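Local coordinates for thioredoxin-like fold domain-containing protein (Enterococcus faecalis, PDB 1Z6M) that is of unknown function but has a thioredoxin-like fold with a two-cysteine pattern at a helix start, consistent with a thiol-disulfide oxidoreductase role, at residues K67-E72 / S136-E141; F34-C39 / R78-H83; T12-E17 / K30-I35; Y85-A90 / K127-A132. All blocks are in the same frame, centred on the assembly; numbering follows the deposited sequence.

Interaction 1: K67-E72 / S136-E141; sequences KLFDKE and SAVIAE
Lys67 reaches from the end of strand 62-68 to Glu141 of helix 132-145, their side chains crossing at about a right angle. The lysine runs out straight until its last torsion, where chi4 of -81° turns the ammonium group toward the carboxylate. NZ then lies 2.8 Å from Glu141 OE1, on the syn lone pair of that oxygen, and 3.0 Å from OE2 of Glu141 in a second, weak bond. Glu141 extends from the helix with its chain straight beyond CG.

One helical turn back, Val138 points into the strand end and fills the middle of the contact. Its CG1 branch, anti to the backbone N (chi1 171°), lies 3.6 Å from Leu68 O and 3.8 Å from Phe69 CA, while CG2 leans toward Lys67 CB, 4.1 Å away.

Phe69 stands beside the helix and turns the rim of its ring to it: Ile139 CG1 approaches CE1 of Phe69 at 4.2 Å, near the ring plane, and the two side chains cross at about a right angle. One ring face is covered from within its own segment by Lys71 CD, 3.5 Å above the plane and over the ring centre.

Helix 132-145 thus packs on the sheet of the thioredoxin-like fold at the end of strand 62-68, with an ion pair beside a hydrophobic patch. Both charged residues are buried and both have further partners: Lys67 NZ also bonds Asn15 O and Thr18 O, and Glu141 OE2 accepts from Asn15 N. Such a shared set of bonds probably offsets the cost of burying the charges and restricts how the ammonium group can turn.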
loop_
_atom_site.group_PDB
_atom_site.type_symbol
_atom_site.label_atom_id
_atom_site.label_comp_id
_atom_site.label_asym_id
_atom_site.label_seq_id
_atom_site.Cartn_x
_atom_site.Cartn_y
_atom_site.Cartn_z
ATOM N N LYS A 67 -0.120 -1.869 -3.734
ATOM C CA LYS A 67 1.173 -2.343 -4.205
ATOM C C LYS A 67 2.172 -2.238 -3.073
ATOM O O LYS A 67 2.597 -1.137 -2.716
ATOM C CB LYS A 67 1.603 -1.536 -5.432
ATOM C CG LYS A 67 0.610 -1.736 -6.589
ATOM C CD LYS A 67 0.942 -0.893 -7.796
ATOM C CE LYS A 67 -0.132 -0.998 -8.875
ATOM N NZ LYS A 67 -0.005 -2.227 -9.742
ATOM N N LEU A 68 2.523 -3.389 -2.510
ATOM C CA LEU A 68 3.432 -3.434 -1.359
ATOM C C LEU A 68 4.857 -3.363 -1.875
ATOM O O LEU A 68 5.368 -4.312 -2.476
ATOM C CB LEU A 68 3.164 -4.674 -0.505
ATOM C CG LEU A 68 1.736 -4.737 0.056
ATOM C CD1 LEU A 68 1.579 -5.991 0.892
ATOM C CD2 LEU A 68 1.368 -3.516 0.876
ATOM N N PHE A 69 5.454 -2.189 -1.675
ATOM C CA PHE A 69 6.728 -1.805 -2.274
ATOM C C PHE A 69 7.835 -2.113 -1.263
ATOM O O PHE A 69 7.993 -1.400 -0.251
ATOM C CB PHE A 69 6.628 -0.298 -2.571
ATOM C CG PHE A 69 7.729 0.298 -3.432
ATOM C CD1 PHE A 69 8.825 -0.432 -3.889
ATOM C CD2 PHE A 69 7.663 1.657 -3.742
ATOM C CE1 PHE A 69 9.818 0.200 -4.662
ATOM C CE2 PHE A 69 8.637 2.273 -4.502
ATOM C CZ PHE A 69 9.725 1.546 -4.958
ATOM N N ASP A 70 8.586 -3.195 -1.511
ATOM C CA ASP A 70 9.774 -3.477 -0.667
ATOM C C ASP A 70 10.837 -2.427 -0.956
ATOM O O ASP A 70 11.149 -2.160 -2.125
ATOM C CB ASP A 70 10.399 -4.876 -0.844
ATOM C CG ASP A 70 9.440 -6.026 -0.518
ATOM O OD1 ASP A 70 8.238 -5.813 -0.176
ATOM O OD2 ASP A 70 9.931 -7.185 -0.568
ATOM N N LYS A 71 11.410 -1.854 0.100
ATOM C CA LYS A 71 12.293 -0.704 -0.041
ATOM C C LYS A 71 13.647 -0.991 0.568
ATOM O O LYS A 71 13.784 -1.889 1.391
ATOM C CB LYS A 71 11.678 0.520 0.646
ATOM C CG LYS A 71 10.404 1.054 0.010
ATOM C CD LYS A 71 10.636 1.671 -1.365
ATOM C CE LYS A 71 11.406 2.972 -1.309
ATOM N NZ LYS A 71 11.980 3.264 -2.642
ATOM N N GLU A 72 14.636 -0.182 0.188
ATOM C CA GLU A 72 16.033 -0.374 0.571
ATOM C C GLU A 72 16.391 0.221 1.930
ATOM O O GLU A 72 17.291 -0.285 2.622
ATOM C CB GLU A 72 16.954 0.225 -0.500
ATOM C CG GLU A 72 16.879 -0.499 -1.836
ATOM C CD GLU A 72 17.505 -1.882 -1.788
ATOM O OE1 GLU A 72 18.746 -1.973 -1.718
ATOM O OE2 GLU A 72 16.760 -2.879 -1.829
ATOM N N SER A 136 8.995 -8.339 -7.160
ATOM C CA SER A 136 9.813 -7.755 -8.212
ATOM C C SER A 136 8.956 -6.901 -9.153
ATOM O O SER A 136 9.391 -5.849 -9.623
ATOM C CB SER A 136 10.539 -8.868 -8.975
ATOM O OG SER A 136 10.917 -8.474 -10.276
ATOM N N ALA A 137 7.728 -7.356 -9.415
ATOM C CA ALA A 137 6.843 -6.633 -10.326
ATOM C C ALA A 137 6.508 -5.254 -9.764
ATOM O O ALA A 137 6.505 -4.267 -10.496
ATOM C CB ALA A 137 5.572 -7.415 -10.612
ATOM N N VAL A 138 6.257 -5.169 -8.457
ATOM C CA VAL A 138 5.988 -3.864 -7.847
ATOM C C VAL A 138 7.213 -2.953 -7.923
ATOM O O VAL A 138 7.100 -1.774 -8.251
ATOM C CB VAL A 138 5.488 -4.009 -6.405
ATOM C CG1 VAL A 138 5.419 -2.663 -5.720
ATOM C CG2 VAL A 138 4.118 -4.669 -6.401
ATOM N N ILE A 139 8.388 -3.492 -7.613
ATOM C CA ILE A 139 9.606 -2.690 -7.715
ATOM C C ILE A 139 9.827 -2.197 -9.160
ATOM O O ILE A 139 10.145 -1.023 -9.386
ATOM C CB ILE A 139 10.825 -3.480 -7.222
ATOM C CG1 ILE A 139 10.720 -3.713 -5.713
ATOM C CG2 ILE A 139 12.134 -2.772 -7.596
ATOM C CD1 ILE A 139 11.657 -4.770 -5.193
ATOM N N ALA A 140 9.634 -3.091 -10.131
ATOM C CA ALA A 140 9.806 -2.754 -11.546
ATOM C C ALA A 140 8.796 -1.709 -12.006
ATOM O O ALA A 140 9.136 -0.808 -12.761
ATOM C CB ALA A 140 9.698 -4.012 -12.398
ATOM N N GLU A 141 7.556 -1.821 -11.534
ATOM C CA GLU A 141 6.499 -0.871 -11.882
ATOM C C GLU A 141 6.797 0.506 -11.290
ATOM O O GLU A 141 6.702 1.519 -11.980
ATOM C CB GLU A 141 5.150 -1.399 -11.399
ATOM C CG GLU A 141 3.975 -0.538 -11.774
ATOM C CD GLU A 141 2.655 -1.022 -11.198
ATOM O OE1 GLU A 141 2.566 -2.189 -10.739
ATOM O OE2 GLU A 141 1.681 -0.240 -11.240
#

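Interaction 2: F34-C39 / R78-H83; sequences FINVRC and RGNVMH
Val37 N donates to His83 NE2 across 3.0 Å, nearly straight at 162° and tilted 16° from the imidazole plane. The bond lies where strand 29-35 of the thioredoxin-like fold gives way to a type I turn, Asn36 to Cys39, that leads into the helix carrying the CxxC pattern; Cys39 is the N-cap of that helix.

The tight part is built on Gly79. Lacking a side chain, it lets helix 77-83 press against the turn, with Arg38 CA and Gly79 CA 4.3 Å apart and Arg38 CB 3.5 Å from Gly79 N. Asn36 OD1 sits 3.5 Å from Gly79 CA while it accepts from Arg38 N in an Asx turn. With CG of Asn36 anti to the backbone N (chi1 180°), the amide reaches the helix; ND2 makes a weak bond to Asn80 OD1 and another hydrogen bond to Phe69 O. Asn80 ND2 in turn is held by Lys71 O.

Toward solvent the fit is looser. Arg38 and Arg78 lie side by side pointing the same way, touching through Arg38 CG and Arg78 CB at 4.1 Å, and both are partly exposed. Their guanidinium groups go to carbonyls elsewhere, Arg38 to Gly109 and Arg78 to Glu74 and Leu111.

Back inside, His83 ND1 is bonded to Asp70 OD1, and Gly79 O lies over one face of the His83 ring, offset toward the rim and 3.2 Å above its plane.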
loop_
_atom_site.group_PDB
_atom_site.type_symbol
_atom_site.label_atom_id
_atom_site.label_comp_id
_atom_site.label_asym_id
_atom_site.label_seq_id
_atom_site.Cartn_x
_atom_site.Cartn_y
_atom_site.Cartn_z
ATOM N N PHE A 34 0.997 2.779 -3.706
ATOM C CA PHE A 34 2.329 2.247 -3.417
ATOM C C PHE A 34 2.639 2.558 -1.962
ATOM O O PHE A 34 2.719 3.725 -1.569
ATOM C CB PHE A 34 3.392 2.891 -4.319
ATOM C CG PHE A 34 3.350 2.429 -5.748
ATOM C CD1 PHE A 34 2.477 3.020 -6.666
ATOM C CD2 PHE A 34 4.178 1.392 -6.183
ATOM C CE1 PHE A 34 2.447 2.603 -7.997
ATOM C CE2 PHE A 34 4.146 0.966 -7.497
ATOM C CZ PHE A 34 3.283 1.562 -8.403
ATOM N N ILE A 35 2.788 1.512 -1.160
ATOM C CA ILE A 35 2.991 1.685 0.266
ATOM C C ILE A 35 4.033 0.694 0.785
ATOM O O ILE A 35 4.325 -0.333 0.158
ATOM C CB ILE A 35 1.684 1.522 1.098
ATOM C CG1 ILE A 35 1.115 0.122 0.947
ATOM C CG2 ILE A 35 0.634 2.616 0.756
ATOM C CD1 ILE A 35 0.040 -0.188 1.991
ATOM N N ASN A 36 4.595 1.014 1.943
ATOM C CA ASN A 36 5.388 0.053 2.694
ATOM C C ASN A 36 4.811 0.055 4.104
ATOM O O ASN A 36 4.607 1.116 4.698
ATOM C CB ASN A 36 6.876 0.439 2.673
ATOM C CG ASN A 36 7.747 -0.532 3.451
ATOM O OD1 ASN A 36 7.618 -0.648 4.664
ATOM N ND2 ASN A 36 8.647 -1.230 2.751
ATOM N N VAL A 37 4.506 -1.123 4.630
ATOM C CA VAL A 37 3.743 -1.206 5.879
ATOM C C VAL A 37 4.502 -0.786 7.119
ATOM O O VAL A 37 3.897 -0.630 8.174
ATOM C CB VAL A 37 3.070 -2.584 6.129
ATOM C CG1 VAL A 37 2.046 -2.884 5.063
ATOM C CG2 VAL A 37 4.106 -3.708 6.306
ATOM N N ARG A 38 5.817 -0.581 7.010
ATOM C CA ARG A 38 6.562 -0.016 8.151
ATOM C C ARG A 38 6.571 1.507 8.146
ATOM O O ARG A 38 6.942 2.143 9.123
ATOM C CB ARG A 38 7.999 -0.542 8.216
ATOM C CG ARG A 38 8.621 -0.434 9.625
ATOM C CD ARG A 38 9.565 0.737 9.772
ATOM N NE ARG A 38 9.981 0.931 11.164
ATOM C CZ ARG A 38 9.289 1.631 12.060
ATOM N NH1 ARG A 38 8.146 2.210 11.728
ATOM N NH2 ARG A 38 9.741 1.755 13.299
ATOM N N CYS A 39 6.158 2.096 7.033
ATOM C CA CYS A 39 6.272 3.529 6.894
ATOM C C CYS A 39 5.207 4.265 7.717
ATOM O O CYS A 39 4.026 3.994 7.564
ATOM C CB CYS A 39 6.173 3.888 5.406
ATOM S SG CYS A 39 6.036 5.650 5.102
ATOM N N ARG A 78 12.143 -3.725 7.528
ATOM C CA ARG A 78 11.235 -4.428 8.423
ATOM C C ARG A 78 9.858 -4.602 7.768
ATOM O O ARG A 78 9.229 -5.667 7.884
ATOM C CB ARG A 78 11.104 -3.695 9.765
ATOM C CG ARG A 78 12.256 -3.946 10.779
ATOM C CD ARG A 78 13.264 -2.799 10.873
ATOM N NE ARG A 78 14.325 -2.831 9.866
ATOM C CZ ARG A 78 15.430 -3.567 9.948
ATOM N NH1 ARG A 78 15.617 -4.394 10.977
ATOM N NH2 ARG A 78 16.336 -3.490 8.981
ATOM N N GLY A 79 9.403 -3.555 7.072
ATOM C CA GLY A 79 8.150 -3.628 6.334
ATOM C C GLY A 79 8.204 -4.668 5.242
ATOM O O GLY A 79 7.229 -5.382 5.013
ATOM N N ASN A 80 9.350 -4.760 4.571
ATOM C CA ASN A 80 9.513 -5.759 3.526
ATOM C C ASN A 80 9.190 -7.163 4.030
ATOM O O ASN A 80 8.522 -7.941 3.349
ATOM C CB ASN A 80 10.944 -5.768 2.960
ATOM C CG ASN A 80 11.374 -4.439 2.352
ATOM O OD1 ASN A 80 10.607 -3.481 2.281
ATOM N ND2 ASN A 80 12.631 -4.390 1.901
ATOM N N VAL A 81 9.677 -7.485 5.228
ATOM C CA VAL A 81 9.425 -8.789 5.816
ATOM C C VAL A 81 7.916 -8.988 5.957
ATOM O O VAL A 81 7.380 -10.012 5.534
ATOM C CB VAL A 81 10.097 -8.941 7.198
ATOM C CG1 VAL A 81 9.736 -10.292 7.820
ATOM C CG2 VAL A 81 11.618 -8.787 7.091
HETATM N N MSE A 82 7.228 -7.999 6.530
HETATM C CA MSE A 82 5.784 -8.083 6.708
HETATM C C MSE A 82 5.015 -8.259 5.406
HETATM O O MSE A 82 4.022 -8.987 5.366
HETATM C CB MSE A 82 5.276 -6.859 7.472
HETATM C CG MSE A 82 5.509 -6.937 8.973
HETATM SE SE MSE A 82 4.395 -8.167 9.803
HETATM C CE MSE A 82 5.083 -8.137 11.493
ATOM N N HIS A 83 5.482 -7.609 4.339
ATOM C CA HIS A 83 4.842 -7.730 3.033
ATOM C C HIS A 83 4.765 -9.169 2.558
ATOM O O HIS A 83 3.905 -9.512 1.747
ATOM C CB HIS A 83 5.611 -6.938 1.991
ATOM C CG HIS A 83 5.542 -5.459 2.180
ATOM N ND1 HIS A 83 6.332 -4.593 1.463
ATOM C CD2 HIS A 83 4.768 -4.692 2.984
ATOM C CE1 HIS A 83 6.042 -3.351 1.810
ATOM N NE2 HIS A 83 5.102 -3.384 2.739
#

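Interaction 3: T12-E17 / K30-I35; sequences TKVNTE and KMIEFI
Asn15 OD1 is gripped by two backbone N-H groups, those of Glu17 at 2.9 Å and of Thr18, while the backbone oxygen Asn15 O accepts from Lys67 NZ and has Ile32 CD1 packed beside it at 3.5 Å. The bond to Glu17 N makes an Asx turn and shapes the loop that leads to strand 20-22. This loop lies across strand 29-35, a central strand of the thioredoxin-like sheet, and the touching parts run 126° apart.

Across to the strand the contact itself is mainly packing of apolar groups. Val14 straddles two strand residues with its two methyls. CG2, between the backbone N and the carbonyl carbon, lies a tight 3.5 Å from Ile32 CD1, inside the usual van der Waals distance. CG1, anti to the carbonyl carbon (chi1 -60°), goes to the rim of the Phe34 ring, near its plane and 3.7 Å from CE1 of Phe34.

Farther along, Thr16 turns its methyl to the strand and crosses the Lys30 chain at about a right angle. Lys30 touches with its CB and CG; the chain bends at chi2 (-57°) and carries NZ to Ser25 O, Ala27 O and a salt bridge with Glu63. The closest pair here is Thr16 CG2 and Lys30 CB, at 3.6 Å.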
loop_
_atom_site.group_PDB
_atom_site.type_symbol
_atom_site.label_atom_id
_atom_site.label_comp_id
_atom_site.label_asym_id
_atom_site.label_seq_id
_atom_site.Cartn_x
_atom_site.Cartn_y
_atom_site.Cartn_z
ATOM N N THR A 12 1.251 7.074 -16.347
ATOM C CA THR A 12 0.837 6.151 -17.407
ATOM C C THR A 12 1.521 4.784 -17.289
ATOM O O THR A 12 1.110 3.830 -17.946
ATOM C CB THR A 12 1.086 6.696 -18.843
ATOM O OG1 THR A 12 2.492 6.709 -19.125
ATOM C CG2 THR A 12 0.480 8.078 -19.017
ATOM N N LYS A 13 2.547 4.684 -16.445
ATOM C CA LYS A 13 3.366 3.471 -16.363
ATOM C C LYS A 13 2.961 2.558 -15.216
ATOM O O LYS A 13 3.553 1.500 -15.018
ATOM C CB LYS A 13 4.863 3.798 -16.256
ATOM C CG LYS A 13 5.407 4.656 -17.368
ATOM C CD LYS A 13 5.389 3.950 -18.702
ATOM C CE LYS A 13 5.940 4.848 -19.819
ATOM N NZ LYS A 13 7.422 5.009 -19.776
ATOM N N VAL A 14 1.964 2.971 -14.452
ATOM C CA VAL A 14 1.413 2.102 -13.418
ATOM C C VAL A 14 0.272 1.289 -14.018
ATOM O O VAL A 14 -0.260 1.646 -15.078
ATOM C CB VAL A 14 0.961 2.898 -12.163
ATOM C CG1 VAL A 14 2.152 3.655 -11.558
ATOM C CG2 VAL A 14 -0.175 3.864 -12.485
ATOM N N ASN A 15 -0.102 0.202 -13.356
ATOM C CA ASN A 15 -1.200 -0.625 -13.833
ATOM C C ASN A 15 -2.126 -1.017 -12.690
ATOM O O ASN A 15 -1.784 -0.864 -11.511
ATOM C CB ASN A 15 -0.666 -1.862 -14.574
ATOM C CG ASN A 15 0.106 -2.805 -13.654
ATOM O OD1 ASN A 15 -0.469 -3.425 -12.755
ATOM N ND2 ASN A 15 1.418 -2.899 -13.864
ATOM N N THR A 16 -3.297 -1.521 -13.051
ATOM C CA THR A 16 -4.287 -1.960 -12.079
ATOM C C THR A 16 -4.315 -3.480 -11.953
ATOM O O THR A 16 -5.301 -4.046 -11.481
ATOM C CB THR A 16 -5.684 -1.449 -12.458
ATOM O OG1 THR A 16 -6.039 -1.962 -13.748
ATOM C CG2 THR A 16 -5.679 0.069 -12.507
ATOM N N GLU A 17 -3.224 -4.133 -12.344
ATOM C CA GLU A 17 -3.143 -5.593 -12.324
ATOM C C GLU A 17 -2.376 -6.149 -11.130
ATOM O O GLU A 17 -2.886 -7.011 -10.413
ATOM C CB GLU A 17 -2.527 -6.102 -13.627
ATOM C CG GLU A 17 -3.391 -5.860 -14.845
ATOM C CD GLU A 17 -4.702 -6.629 -14.809
ATOM O OE1 GLU A 17 -4.687 -7.827 -14.438
ATOM O OE2 GLU A 17 -5.748 -6.033 -15.163
ATOM N N LYS A 30 -10.109 3.600 -10.224
ATOM C CA LYS A 30 -9.013 2.718 -9.827
ATOM C C LYS A 30 -8.024 3.516 -9.009
ATOM O O LYS A 30 -7.450 4.488 -9.498
ATOM C CB LYS A 30 -8.312 2.135 -11.058
ATOM C CG LYS A 30 -9.233 1.406 -12.055
ATOM C CD LYS A 30 -10.014 0.267 -11.408
ATOM C CE LYS A 30 -10.714 -0.579 -12.456
ATOM N NZ LYS A 30 -11.677 -1.509 -11.828
HETATM N N MSE A 31 -7.853 3.118 -7.754
HETATM C CA MSE A 31 -6.968 3.812 -6.823
HETATM C C MSE A 31 -5.730 2.958 -6.615
HETATM O O MSE A 31 -5.821 1.880 -6.033
HETATM C CB MSE A 31 -7.695 4.040 -5.494
HETATM C CG MSE A 31 -6.871 4.772 -4.434
HETATM SE SE MSE A 31 -7.829 5.162 -2.897
HETATM C CE MSE A 31 -9.197 6.149 -3.604
ATOM N N ILE A 32 -4.588 3.440 -7.090
ATOM C CA ILE A 32 -3.326 2.705 -6.995
ATOM C C ILE A 32 -2.518 3.243 -5.821
ATOM O O ILE A 32 -2.300 4.447 -5.718
ATOM C CB ILE A 32 -2.544 2.819 -8.326
ATOM C CG1 ILE A 32 -3.268 2.024 -9.434
ATOM C CG2 ILE A 32 -1.107 2.325 -8.170
ATOM C CD1 ILE A 32 -2.887 2.425 -10.844
ATOM N N GLU A 33 -2.086 2.351 -4.934
ATOM C CA GLU A 33 -1.424 2.764 -3.696
ATOM C C GLU A 33 -0.099 2.045 -3.543
ATOM O O GLU A 33 -0.071 0.841 -3.255
ATOM C CB GLU A 33 -2.311 2.457 -2.473
ATOM C CG GLU A 33 -3.715 2.998 -2.632
ATOM C CD GLU A 33 -4.675 2.636 -1.523
ATOM O OE1 GLU A 33 -4.292 2.565 -0.326
ATOM O OE2 GLU A 33 -5.855 2.459 -1.866
ATOM N N PHE A 34 0.997 2.779 -3.706
ATOM C CA PHE A 34 2.329 2.247 -3.417
ATOM C C PHE A 34 2.639 2.558 -1.962
ATOM O O PHE A 34 2.719 3.725 -1.569
ATOM C CB PHE A 34 3.392 2.891 -4.319
ATOM C CG PHE A 34 3.350 2.429 -5.748
ATOM C CD1 PHE A 34 2.477 3.020 -6.666
ATOM C CD2 PHE A 34 4.178 1.392 -6.183
ATOM C CE1 PHE A 34 2.447 2.603 -7.997
ATOM C CE2 PHE A 34 4.146 0.966 -7.497
ATOM C CZ PHE A 34 3.283 1.562 -8.403
ATOM N N ILE A 35 2.788 1.512 -1.160
ATOM C CA ILE A 35 2.991 1.685 0.266
ATOM C C ILE A 35 4.033 0.694 0.785
ATOM O O ILE A 35 4.325 -0.333 0.158
ATOM C CB ILE A 35 1.684 1.522 1.098
ATOM C CG1 ILE A 35 1.115 0.122 0.947
ATOM C CG2 ILE A 35 0.634 2.616 0.756
ATOM C CD1 ILE A 35 0.040 -0.188 1.991
#

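Interaction 4: Y85-A90 / K127-A132; sequences YIDYSA and KEQKDA
Two connecting loops of the helical part of this thioredoxin-like protein meet here: loop 85-90, which runs between helix 77-83 and helix 91-103, and loop 127-132, which leads into helix 132-145 with Asp131 as its N-cap. Tyr85 carries one end. Its ring lies against the backbone of Lys127 and Glu128, and the CA of Glu128 sits over one face in a CH-pi contact, 3.8 Å from the Tyr85 ring centroid and 27° off the normal. Glu128 N is 3.2 Å from CE2 of the same ring, and the Glu128 side chain then crosses Tyr85 at about a right angle. The phenol hydroxyl goes elsewhere, to Glu121.

Gln129 carries the other end. A chi1 of 49° folds its CG between the backbone N and the carbonyl carbon, and from there the chain extends over the first loop. OE1 of Gln129 comes 3.4 Å from Asp87 CA, while NE2 is tied back to Lys127 O at 3.0 Å; that oxygen is in the amide plane of Gln129, although the donor stands 36° above the carbonyl plane. The tie fixes which way round the amide sits.

Three waters make polar links between the loops. One joins Tyr85 O to Lys127 N, a second donates to both Ile86 O and Gln129 O, and a third donates to Gln129 OE1 at 2.7 Å and accepts from Tyr88 N.

Beyond the amide, Asp87 OD1 closes an Asx turn, taking Ser89 OG at 2.6 Å and Ser89 N at 3.0 Å from the same face of its carboxylate.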
loop_
_atom_site.group_PDB
_atom_site.type_symbol
_atom_site.label_atom_id
_atom_site.label_comp_id
_atom_site.label_asym_id
_atom_site.label_seq_id
_atom_site.Cartn_x
_atom_site.Cartn_y
_atom_site.Cartn_z
ATOM N N TYR A 85 4.067 -11.788 4.289
ATOM C CA TYR A 85 3.082 -12.536 5.072
ATOM C C TYR A 85 1.652 -12.223 4.628
ATOM O O TYR A 85 0.685 -12.588 5.299
ATOM C CB TYR A 85 3.270 -12.271 6.584
ATOM C CG TYR A 85 4.501 -12.946 7.132
ATOM C CD1 TYR A 85 5.768 -12.381 6.988
ATOM C CD2 TYR A 85 4.399 -14.176 7.779
ATOM C CE1 TYR A 85 6.905 -13.021 7.471
ATOM C CE2 TYR A 85 5.523 -14.822 8.263
ATOM C CZ TYR A 85 6.775 -14.241 8.103
ATOM O OH TYR A 85 7.899 -14.881 8.579
ATOM N N ILE A 86 1.531 -11.547 3.487
ATOM C CA ILE A 86 0.248 -11.147 2.948
ATOM C C ILE A 86 -0.313 -12.249 2.069
ATOM O O ILE A 86 0.345 -12.717 1.133
ATOM C CB ILE A 86 0.364 -9.789 2.200
ATOM C CG1 ILE A 86 0.586 -8.658 3.217
ATOM C CG2 ILE A 86 -0.853 -9.528 1.309
ATOM C CD1 ILE A 86 -0.620 -8.332 4.099
ATOM N N ASP A 87 -1.537 -12.655 2.399
ATOM C CA ASP A 87 -2.224 -13.720 1.695
ATOM C C ASP A 87 -3.003 -13.145 0.529
ATOM O O ASP A 87 -4.145 -12.716 0.687
ATOM C CB ASP A 87 -3.169 -14.460 2.642
ATOM C CG ASP A 87 -3.830 -15.662 1.986
ATOM O OD1 ASP A 87 -3.591 -15.901 0.776
ATOM O OD2 ASP A 87 -4.596 -16.366 2.678
ATOM N N TYR A 88 -2.383 -13.143 -0.648
ATOM C CA TYR A 88 -3.010 -12.568 -1.832
ATOM C C TYR A 88 -4.243 -13.329 -2.315
ATOM O O TYR A 88 -5.034 -12.787 -3.084
ATOM C CB TYR A 88 -1.998 -12.373 -2.972
ATOM C CG TYR A 88 -1.048 -11.229 -2.711
ATOM C CD1 TYR A 88 0.188 -11.453 -2.106
ATOM C CD2 TYR A 88 -1.397 -9.921 -3.039
ATOM C CE1 TYR A 88 1.064 -10.403 -1.851
ATOM C CE2 TYR A 88 -0.532 -8.861 -2.789
ATOM C CZ TYR A 88 0.692 -9.104 -2.184
ATOM O OH TYR A 88 1.549 -8.054 -1.943
ATOM N N SER A 89 -4.413 -14.565 -1.837
ATOM C CA SER A 89 -5.573 -15.392 -2.192
ATOM C C SER A 89 -6.845 -14.973 -1.447
ATOM O O SER A 89 -7.949 -15.393 -1.812
ATOM C CB SER A 89 -5.278 -16.873 -1.924
ATOM O OG SER A 89 -5.395 -17.181 -0.544
ATOM N N ALA A 90 -6.688 -14.159 -0.402
ATOM C CA ALA A 90 -7.812 -13.758 0.450
ATOM C C ALA A 90 -7.764 -12.246 0.714
ATOM O O ALA A 90 -7.330 -11.818 1.786
ATOM C CB ALA A 90 -7.775 -14.523 1.763
ATOM N N LYS A 127 1.452 -16.479 8.082
ATOM C CA LYS A 127 2.312 -17.483 7.489
ATOM C C LYS A 127 3.148 -16.890 6.361
ATOM O O LYS A 127 2.600 -16.169 5.553
ATOM C CB LYS A 127 1.472 -18.662 6.997
ATOM C CG LYS A 127 2.205 -19.643 6.135
ATOM C CD LYS A 127 3.092 -20.573 6.962
ATOM C CE LYS A 127 3.938 -21.487 6.090
ATOM N NZ LYS A 127 4.229 -20.850 4.805
ATOM N N GLU A 128 4.441 -17.195 6.337
ATOM C CA GLU A 128 5.336 -16.647 5.312
ATOM C C GLU A 128 4.931 -17.194 3.955
ATOM O O GLU A 128 4.716 -18.396 3.814
ATOM C CB GLU A 128 6.799 -16.986 5.624
ATOM C CG GLU A 128 7.830 -16.232 4.767
ATOM C CD GLU A 128 8.063 -16.861 3.400
ATOM O OE1 GLU A 128 7.966 -18.107 3.267
ATOM O OE2 GLU A 128 8.348 -16.103 2.454
ATOM N N GLN A 129 4.816 -16.306 2.969
ATOM C CA GLN A 129 4.396 -16.694 1.629
ATOM C C GLN A 129 4.826 -15.675 0.591
ATOM O O GLN A 129 4.007 -15.197 -0.198
ATOM C CB GLN A 129 2.880 -16.914 1.580
ATOM C CG GLN A 129 2.041 -15.788 2.195
ATOM C CD GLN A 129 0.617 -16.226 2.453
ATOM O OE1 GLN A 129 -0.173 -16.406 1.523
ATOM N NE2 GLN A 129 0.287 -16.423 3.723
ATOM N N LYS A 130 6.120 -15.366 0.577
ATOM C CA LYS A 130 6.653 -14.390 -0.377
ATOM C C LYS A 130 6.292 -14.803 -1.805
ATOM O O LYS A 130 6.457 -15.963 -2.185
ATOM C CB LYS A 130 8.170 -14.245 -0.228
ATOM C CG LYS A 130 8.803 -13.148 -1.091
ATOM C CD LYS A 130 10.290 -13.001 -0.776
ATOM C CE LYS A 130 10.996 -12.024 -1.701
ATOM N NZ LYS A 130 12.471 -12.071 -1.462
ATOM N N ASP A 131 5.765 -13.856 -2.577
ATOM C CA ASP A 131 5.580 -14.047 -4.014
ATOM C C ASP A 131 6.679 -13.225 -4.682
ATOM O O ASP A 131 6.548 -12.011 -4.857
ATOM C CB ASP A 131 4.178 -13.588 -4.444
ATOM C CG ASP A 131 3.915 -13.785 -5.929
ATOM O OD1 ASP A 131 4.879 -13.835 -6.718
ATOM O OD2 ASP A 131 2.724 -13.871 -6.310
ATOM N N ALA A 132 7.794 -13.879 -5.003
ATOM C CA ALA A 132 8.973 -13.168 -5.508
ATOM C C ALA A 132 8.673 -12.403 -6.794
ATOM O O ALA A 132 9.182 -11.296 -7.002
ATOM C CB ALA A 132 10.131 -14.136 -5.713
HETATM O O HOH W 1 -0.423 -14.946 6.411
HETATM O O HOH W 2 2.899 -12.582 0.325
HETATM O O HOH W 3 -0.276 -15.250 -0.949
#

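Interactions 1, 2 and 3 converge on the neighbouring strands 29-35 and 62-68. Lys67 N bonds to Glu33 O at 2.8 Å, joining the strand of interaction 1 to that of interaction 3, and their centres are about 12 Å apart. Interactions 1 and 2 lie closer, about 10 Å between centres. Interactions 2 and 3 share Phe34 and Ile35 yet sit on opposite sides of the chain's centre, their own centres about 17 Å apart. Interaction 4 is nested in the loop closed by interaction 1, which it meets through Tyr88 OH and Leu68 CD1 at 3.5 Å. Interaction 2 holds Cys39 of the thioredoxin-type pattern, and Ile35 packs on Cys42, its partner cysteine; a redox role for the pair remains an inference.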